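Local coordinates for mannose recognizing lectin (PDB 4TKC), which binds mannose, as a fungal lectin of the bulb-type family, with the sugar held in pockets at two of its beta-sheets, at residues A[88-93]-A[104-109]; A[12-17]-A[63-68]. One frame throughout, in Å; residues are numbered along the deposited sequence.

Contact 1: A[88-93]-A[104-109]. With MAN (alpha-D-mannopyranose), chain D.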
loop_
_atom_site.group_PDB
_atom_site.type_symbol
_atom_site.label_atom_id
_atom_site.label_comp_id
_atom_site.label_asym_id
_atom_site.label_seq_id
_atom_site.Cartn_x
_atom_site.Cartn_y
_atom_site.Cartn_z
ATOM N N ASP A 88 21.207 -0.397 -3.580
ATOM C CA ASP A 88 21.103 -1.187 -4.823
ATOM C C ASP A 88 19.651 -1.203 -5.335
ATOM O O ASP A 88 19.060 -2.278 -5.463
ATOM C CB ASP A 88 21.636 -2.601 -4.636
ATOM C CG ASP A 88 23.150 -2.643 -4.584
ATOM O OD1 ASP A 88 23.790 -1.648 -4.995
ATOM O OD2 ASP A 88 23.702 -3.676 -4.154
ATOM N N HIS A 89 19.138 -0.017 -5.655
ATOM C CA HIS A 89 17.768 0.179 -6.156
ATOM C C HIS A 89 17.625 -0.361 -7.589
ATOM O O HIS A 89 18.568 -0.276 -8.374
ATOM C CB HIS A 89 17.370 1.661 -6.121
ATOM C CG HIS A 89 17.441 2.243 -4.756
ATOM N ND1 HIS A 89 16.483 1.987 -3.794
ATOM C CD2 HIS A 89 18.431 2.914 -4.127
ATOM C CE1 HIS A 89 16.840 2.552 -2.655
ATOM N NE2 HIS A 89 18.002 3.153 -2.839
ATOM N N PRO A 90 16.416 -0.852 -7.936
ATOM C CA PRO A 90 15.209 -0.906 -7.081
ATOM C C PRO A 90 15.191 -2.137 -6.190
ATOM O O PRO A 90 15.724 -3.221 -6.593
ATOM C CB PRO A 90 14.071 -1.033 -8.095
ATOM C CG PRO A 90 14.691 -1.773 -9.239
ATOM C CD PRO A 90 16.135 -1.313 -9.310
ATOM N N TYR A 91 14.510 -2.072 -5.055
ATOM C CA TYR A 91 14.267 -3.244 -4.181
ATOM C C TYR A 91 12.837 -3.716 -4.365
ATOM O O TYR A 91 11.916 -2.876 -4.584
ATOM C CB TYR A 91 14.496 -2.820 -2.728
ATOM C CG TYR A 91 15.940 -2.593 -2.360
ATOM C CD1 TYR A 91 16.540 -1.362 -2.524
ATOM C CD2 TYR A 91 16.717 -3.671 -1.883
ATOM C CE1 TYR A 91 17.870 -1.150 -2.248
ATOM C CE2 TYR A 91 18.053 -3.485 -1.610
ATOM C CZ TYR A 91 18.632 -2.251 -1.790
ATOM O OH TYR A 91 19.958 -2.112 -1.502
ATOM N N ASN A 92 12.607 -5.022 -4.261
ATOM C CA ASN A 92 11.285 -5.577 -4.409
ATOM C C ASN A 92 11.144 -6.734 -3.480
ATOM O O ASN A 92 12.130 -7.525 -3.352
ATOM C CB ASN A 92 11.072 -6.040 -5.838
ATOM C CG ASN A 92 10.830 -4.889 -6.783
ATOM O OD1 ASN A 92 9.708 -4.394 -6.893
ATOM N ND2 ASN A 92 11.870 -4.490 -7.491
ATOM N N LEU A 93 9.965 -6.972 -2.932
ATOM C CA LEU A 93 9.711 -8.190 -2.149
ATOM C C LEU A 93 8.821 -9.059 -3.017
ATOM O O LEU A 93 7.718 -8.634 -3.399
ATOM C CB LEU A 93 9.011 -7.862 -0.806
ATOM C CG LEU A 93 8.507 -9.011 0.062
ATOM C CD1 LEU A 93 9.712 -9.564 0.792
ATOM C CD2 LEU A 93 7.413 -8.614 1.057
ATOM N N TYR A 104 14.693 -8.842 -3.253
ATOM C CA TYR A 104 15.641 -8.672 -4.325
ATOM C C TYR A 104 16.130 -7.229 -4.418
ATOM O O TYR A 104 15.313 -6.273 -4.395
ATOM C CB TYR A 104 15.014 -9.050 -5.666
ATOM C CG TYR A 104 14.851 -10.546 -5.899
ATOM C CD1 TYR A 104 15.954 -11.376 -6.176
ATOM C CD2 TYR A 104 13.616 -11.137 -5.791
ATOM C CE1 TYR A 104 15.786 -12.726 -6.364
ATOM C CE2 TYR A 104 13.446 -12.486 -6.027
ATOM C CZ TYR A 104 14.542 -13.278 -6.281
ATOM O OH TYR A 104 14.409 -14.647 -6.468
ATOM N N ALA A 105 17.427 -7.025 -4.538
ATOM C CA ALA A 105 18.049 -5.781 -4.929
ATOM C C ALA A 105 18.234 -5.781 -6.438
ATOM O O ALA A 105 17.804 -6.728 -7.106
ATOM C CB ALA A 105 19.376 -5.577 -4.213
ATOM N N LYS A 106 18.801 -4.690 -6.962
ATOM C CA LYS A 106 18.994 -4.535 -8.395
ATOM C C LYS A 106 19.524 -5.810 -9.046
ATOM O O LYS A 106 20.348 -6.514 -8.478
ATOM C CB LYS A 106 19.964 -3.382 -8.683
ATOM C CG LYS A 106 20.085 -3.000 -10.147
ATOM C CD LYS A 106 21.108 -1.891 -10.351
ATOM C CE LYS A 106 21.439 -1.701 -11.827
ATOM N NZ LYS A 106 22.495 -0.675 -12.058
ATOM N N GLY A 107 19.041 -6.124 -10.240
ATOM C CA GLY A 107 19.659 -7.190 -11.007
ATOM C C GLY A 107 19.271 -8.565 -10.515
ATOM O O GLY A 107 19.955 -9.532 -10.798
ATOM N N GLY A 108 18.175 -8.643 -9.760
ATOM C CA GLY A 108 17.722 -9.924 -9.226
ATOM C C GLY A 108 18.644 -10.546 -8.189
ATOM O O GLY A 108 18.593 -11.739 -7.986
ATOM N N LYS A 109 19.337 -9.711 -7.416
ATOM C CA LYS A 109 20.202 -10.155 -6.322
ATOM C C LYS A 109 19.391 -10.376 -5.045
ATOM O O LYS A 109 18.849 -9.404 -4.506
ATOM C CB LYS A 109 21.325 -9.142 -6.072
ATOM C CG LYS A 109 22.265 -9.432 -4.906
ATOM C CD LYS A 109 22.901 -10.807 -4.955
ATOM C CE LYS A 109 23.614 -11.074 -3.630
ATOM N NZ LYS A 109 24.221 -12.424 -3.594
HETATM C C1 MAN D . 16.034 -20.100 -4.196
HETATM C C2 MAN D . 14.925 -19.578 -5.101
HETATM C C3 MAN D . 15.405 -18.291 -5.764
HETATM C C4 MAN D . 15.834 -17.272 -4.695
HETATM C C5 MAN D . 16.911 -17.891 -3.798
HETATM C C6 MAN D . 17.243 -16.985 -2.638
HETATM O O1 MAN D . 17.140 -20.522 -4.969
HETATM O O2 MAN D . 13.781 -19.391 -4.315
HETATM O O3 MAN D . 14.339 -17.765 -6.524
HETATM O O4 MAN D . 16.318 -16.101 -5.331
HETATM O O5 MAN D . 16.477 -19.145 -3.271
HETATM O O6 MAN D . 18.359 -17.490 -1.938
HETATM O O HOH W 1 14.548 -5.631 -7.107
#
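With CG anti to its carbonyl carbon (chi1 -72°), Tyr-91 lays its ring alongside Ala-105, and CE2 of Tyr-91 comes to 3.6 Å from CB of Ala-105. The same methyl touches the carbonyl O of Asp-88, and the backbone N of Asp-88 in turn donates to OH of Tyr-91, fixing the far end of the ring. Lys-106, with CG anti to its backbone N (chi1 -172°), runs its extended chain past the carbonyl of His-89, its CB 3.4 Å from His-89 O, while its N donates to Asp-88 O (2.9 Å), tilted out of that carbonyl plane. Asn-92 and Tyr-104 form an antiparallel hydrogen-bonded pair, with N of Tyr-104 2.9 Å from O of Asn-92 and N of Asn-92 3.0 Å from O of Tyr-104. A water accepts from ND2 of Asn-92 and lies within bonding distance of the carbonyls of Pro-90 and Tyr-104. The Tyr-104 ring extends from this pairing to the sugar; its OH hydrogen-bonds O4 of alpha-mannose at 2.7 Å and also NE2 of Gln-96. Across from Ala-105 stand Gly-108 and Lys-109 together, a G1 beta bulge beside a bulb-type lectin mannose pocket, which Gln-96, Asp-98 and Asn-100 help complete.

Contact 2: A[12-17]-A[63-68]. With BMA (beta-D-mannopyranose), chain B.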
loop_
_atom_site.group_PDB
_atom_site.type_symbol
_atom_site.label_atom_id
_atom_site.label_comp_id
_atom_site.label_asym_id
_atom_site.label_seq_id
_atom_site.Cartn_x
_atom_site.Cartn_y
_atom_site.Cartn_z
ATOM N N PRO A 12 6.776 -3.562 -4.528
ATOM C CA PRO A 12 7.876 -2.660 -4.887
ATOM C C PRO A 12 8.134 -1.570 -3.823
ATOM O O PRO A 12 7.438 -1.525 -2.815
ATOM C CB PRO A 12 7.391 -2.024 -6.201
ATOM C CG PRO A 12 5.923 -2.216 -6.222
ATOM C CD PRO A 12 5.499 -3.147 -5.140
ATOM N N GLU A 13 9.210 -0.801 -4.001
ATOM C CA GLU A 13 9.446 0.373 -3.142
ATOM C C GLU A 13 8.213 1.265 -3.052
ATOM O O GLU A 13 7.489 1.427 -4.031
ATOM C CB GLU A 13 10.656 1.181 -3.600
ATOM C CG GLU A 13 11.972 0.392 -3.461
ATOM C CD GLU A 13 13.200 1.233 -3.839
ATOM O OE1 GLU A 13 13.107 2.483 -3.814
ATOM O OE2 GLU A 13 14.243 0.653 -4.200
ATOM N N ASN A 14 7.968 1.629 -1.813
ATOM C CA ASN A 14 6.745 2.377 -1.410
ATOM C C ASN A 14 5.490 1.536 -1.387
ATOM O O ASN A 14 4.397 2.022 -1.155
ATOM C CB ASN A 14 6.481 3.639 -2.259
ATOM C CG ASN A 14 7.506 4.702 -2.002
ATOM O OD1 ASN A 14 7.822 4.991 -0.832
ATOM N ND2 ASN A 14 8.129 5.194 -3.062
ATOM N N GLY A 15 5.626 0.242 -1.622
ATOM C CA GLY A 15 4.494 -0.632 -1.527
ATOM C C GLY A 15 4.117 -0.929 -0.080
ATOM O O GLY A 15 4.989 -1.260 0.736
ATOM N N VAL A 16 2.813 -1.064 0.179
ATOM C CA VAL A 16 2.318 -1.366 1.493
ATOM C C VAL A 16 1.186 -2.366 1.434
ATOM O O VAL A 16 0.252 -2.241 0.637
ATOM C CB VAL A 16 1.760 -0.101 2.205
ATOM C CG1 VAL A 16 0.990 -0.510 3.457
ATOM C CG2 VAL A 16 2.913 0.799 2.581
ATOM N N ILE A 17 1.329 -3.415 2.265
ATOM C CA ILE A 17 0.242 -4.376 2.514
ATOM C C ILE A 17 -0.365 -4.178 3.893
ATOM O O ILE A 17 0.347 -4.280 4.894
ATOM C CB ILE A 17 0.736 -5.847 2.609
ATOM C CG1 ILE A 17 1.772 -6.194 1.574
ATOM C CG2 ILE A 17 -0.442 -6.801 2.564
ATOM C CD1 ILE A 17 2.288 -7.605 1.738
ATOM N N MET A 63 7.659 -2.125 1.883
ATOM C CA MET A 63 8.945 -2.269 1.193
ATOM C C MET A 63 9.454 -0.842 0.964
ATOM O O MET A 63 8.859 -0.083 0.157
ATOM C CB MET A 63 8.776 -3.045 -0.134
ATOM C CG MET A 63 10.007 -3.144 -1.013
ATOM S SD MET A 63 11.239 -4.309 -0.436
ATOM C CE MET A 63 12.331 -3.265 0.491
ATOM N N GLN A 64 10.402 -0.406 1.763
ATOM C CA GLN A 64 10.748 1.016 1.800
ATOM C C GLN A 64 11.787 1.424 0.769
ATOM O O GLN A 64 12.655 0.615 0.353
ATOM C CB GLN A 64 11.289 1.352 3.188
ATOM C CG GLN A 64 10.295 1.062 4.292
ATOM C CD GLN A 64 10.780 1.425 5.670
ATOM O OE1 GLN A 64 11.987 1.515 5.950
ATOM N NE2 GLN A 64 9.825 1.572 6.572
ATOM N N THR A 65 11.810 2.734 0.505
ATOM C CA THR A 65 12.805 3.272 -0.402
ATOM C C THR A 65 14.243 3.215 0.168
ATOM O O THR A 65 15.196 3.375 -0.599
ATOM C CB THR A 65 12.508 4.716 -0.748
ATOM O OG1 THR A 65 12.369 5.440 0.468
ATOM C CG2 THR A 65 11.199 4.855 -1.553
ATOM N N ASP A 66 14.414 2.929 1.468
ATOM C CA ASP A 66 15.770 2.654 1.990
ATOM C C ASP A 66 16.265 1.215 1.786
ATOM O O ASP A 66 17.397 0.925 2.170
ATOM C CB ASP A 66 15.930 3.132 3.448
ATOM C CG ASP A 66 15.144 2.312 4.450
ATOM O OD1 ASP A 66 14.457 1.347 4.017
ATOM O OD2 ASP A 66 15.234 2.633 5.676
ATOM N N GLY A 67 15.436 0.382 1.137
ATOM C CA GLY A 67 15.804 -1.030 0.906
ATOM C C GLY A 67 15.306 -1.937 1.997
ATOM O O GLY A 67 15.472 -3.153 1.890
ATOM N N ASN A 68 14.938 -1.393 3.139
ATOM C CA ASN A 68 14.443 -2.190 4.260
ATOM C C ASN A 68 12.994 -2.568 4.045
ATOM O O ASN A 68 12.212 -1.714 3.642
ATOM C CB ASN A 68 14.634 -1.488 5.616
ATOM C CG ASN A 68 14.822 -2.450 6.793
ATOM O OD1 ASN A 68 14.896 -3.687 6.648
ATOM N ND2 ASN A 68 14.906 -1.859 7.999
HETATM C C1 BMA B . 15.578 1.556 9.932
HETATM C C2 BMA B . 14.694 2.112 8.821
HETATM C C3 BMA B . 13.357 2.460 9.452
HETATM C C4 BMA B . 12.763 1.254 10.199
HETATM C C5 BMA B . 13.756 0.667 11.207
HETATM C C6 BMA B . 13.148 -0.539 11.923
HETATM O O1 BMA B . 16.837 1.274 9.313
HETATM O O2 BMA B . 14.577 1.174 7.743
HETATM O O3 BMA B . 12.494 2.937 8.416
HETATM O O4 BMA B . 11.575 1.630 10.898
HETATM O O5 BMA B . 14.963 0.378 10.491
HETATM O O6 BMA B . 14.048 -1.652 12.058
HETATM O O HOH W 2 9.354 3.901 1.321
#
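Glu-13 and Asn-14 occupy the corners of a type II turn from Pro-12 to Gly-15, which meets the end of strand 60-63 through two backbone bonds: Asn-14 N to Met-63 O (2.8 Å, bent to 135° at the hydrogen) and Met-63 N to Gly-15 O (3.0 Å). The turn leads into the strand that is outermost, within the chain, in one four-stranded antiparallel sheet of the bulb-type lectin fold. Met-63 O also receives a CA-H...O contact from Glu-13. CB of Met-63 lies 3.4 Å from Pro-12 O, and with CG anti to the backbone N (chi1 174°) CG stays against the same carbonyl; beyond, the chain bends away toward Tyr-91 and Cys-69. Thr-65 sits against both corner side chains. Its CG2 rests on the Asn-14 amide, 3.4 Å from ND2, while OE1 of Glu-13 lies against CA of Thr-65, the two side chains crossing at about a right angle. The other carboxylate oxygen, OE2, probably bonds His-89 and the backbone N of Tyr-91. Asn-14 O bonds Tyr-7 of the second subunit, so the turn also lies at the dimer contact. The type I turn from Gln-64 to Gly-67 carries Asp-66, and Asn-68 follows it toward beta-mannose. An Asx turn from Asn-68 N to Asp-66 OD1 steadies that carboxylate, leaving OD2 to accept from O2 of the sugar at 2.6 Å; ND2 of Asn-68 donates to the same O2. Between turn and loop, one water accepts from Thr-65 N at 2.8 Å and donates to OD1 of Asn-14.

In the fold
Contacts 1 and 2 have centres 11 Å apart and are joined chiefly through OE2 of Glu-13. This oxygen, in contact 2, lies 2.6 Å from ND1 of His-89 and 2.9 Å from N of Tyr-91, both in contact 1, in what are probably hydrogen bonds. Asn-92 also packs against Pro-12, with OD1 of Asn-92 3.2 Å from CA of Pro-12. Residues 12-17 pass from one sheet to the next, since strand 10-12 borders strand 92-95 and strand 15-18 borders strand 60-63. Each contact reaches a different sugar: Tyr-104 lines the alpha-mannose pocket, whereas Gln-64, Asp-66 and Asn-68 line that of beta-mannose; this sugar lies about 11 Å from the side chain of His-89.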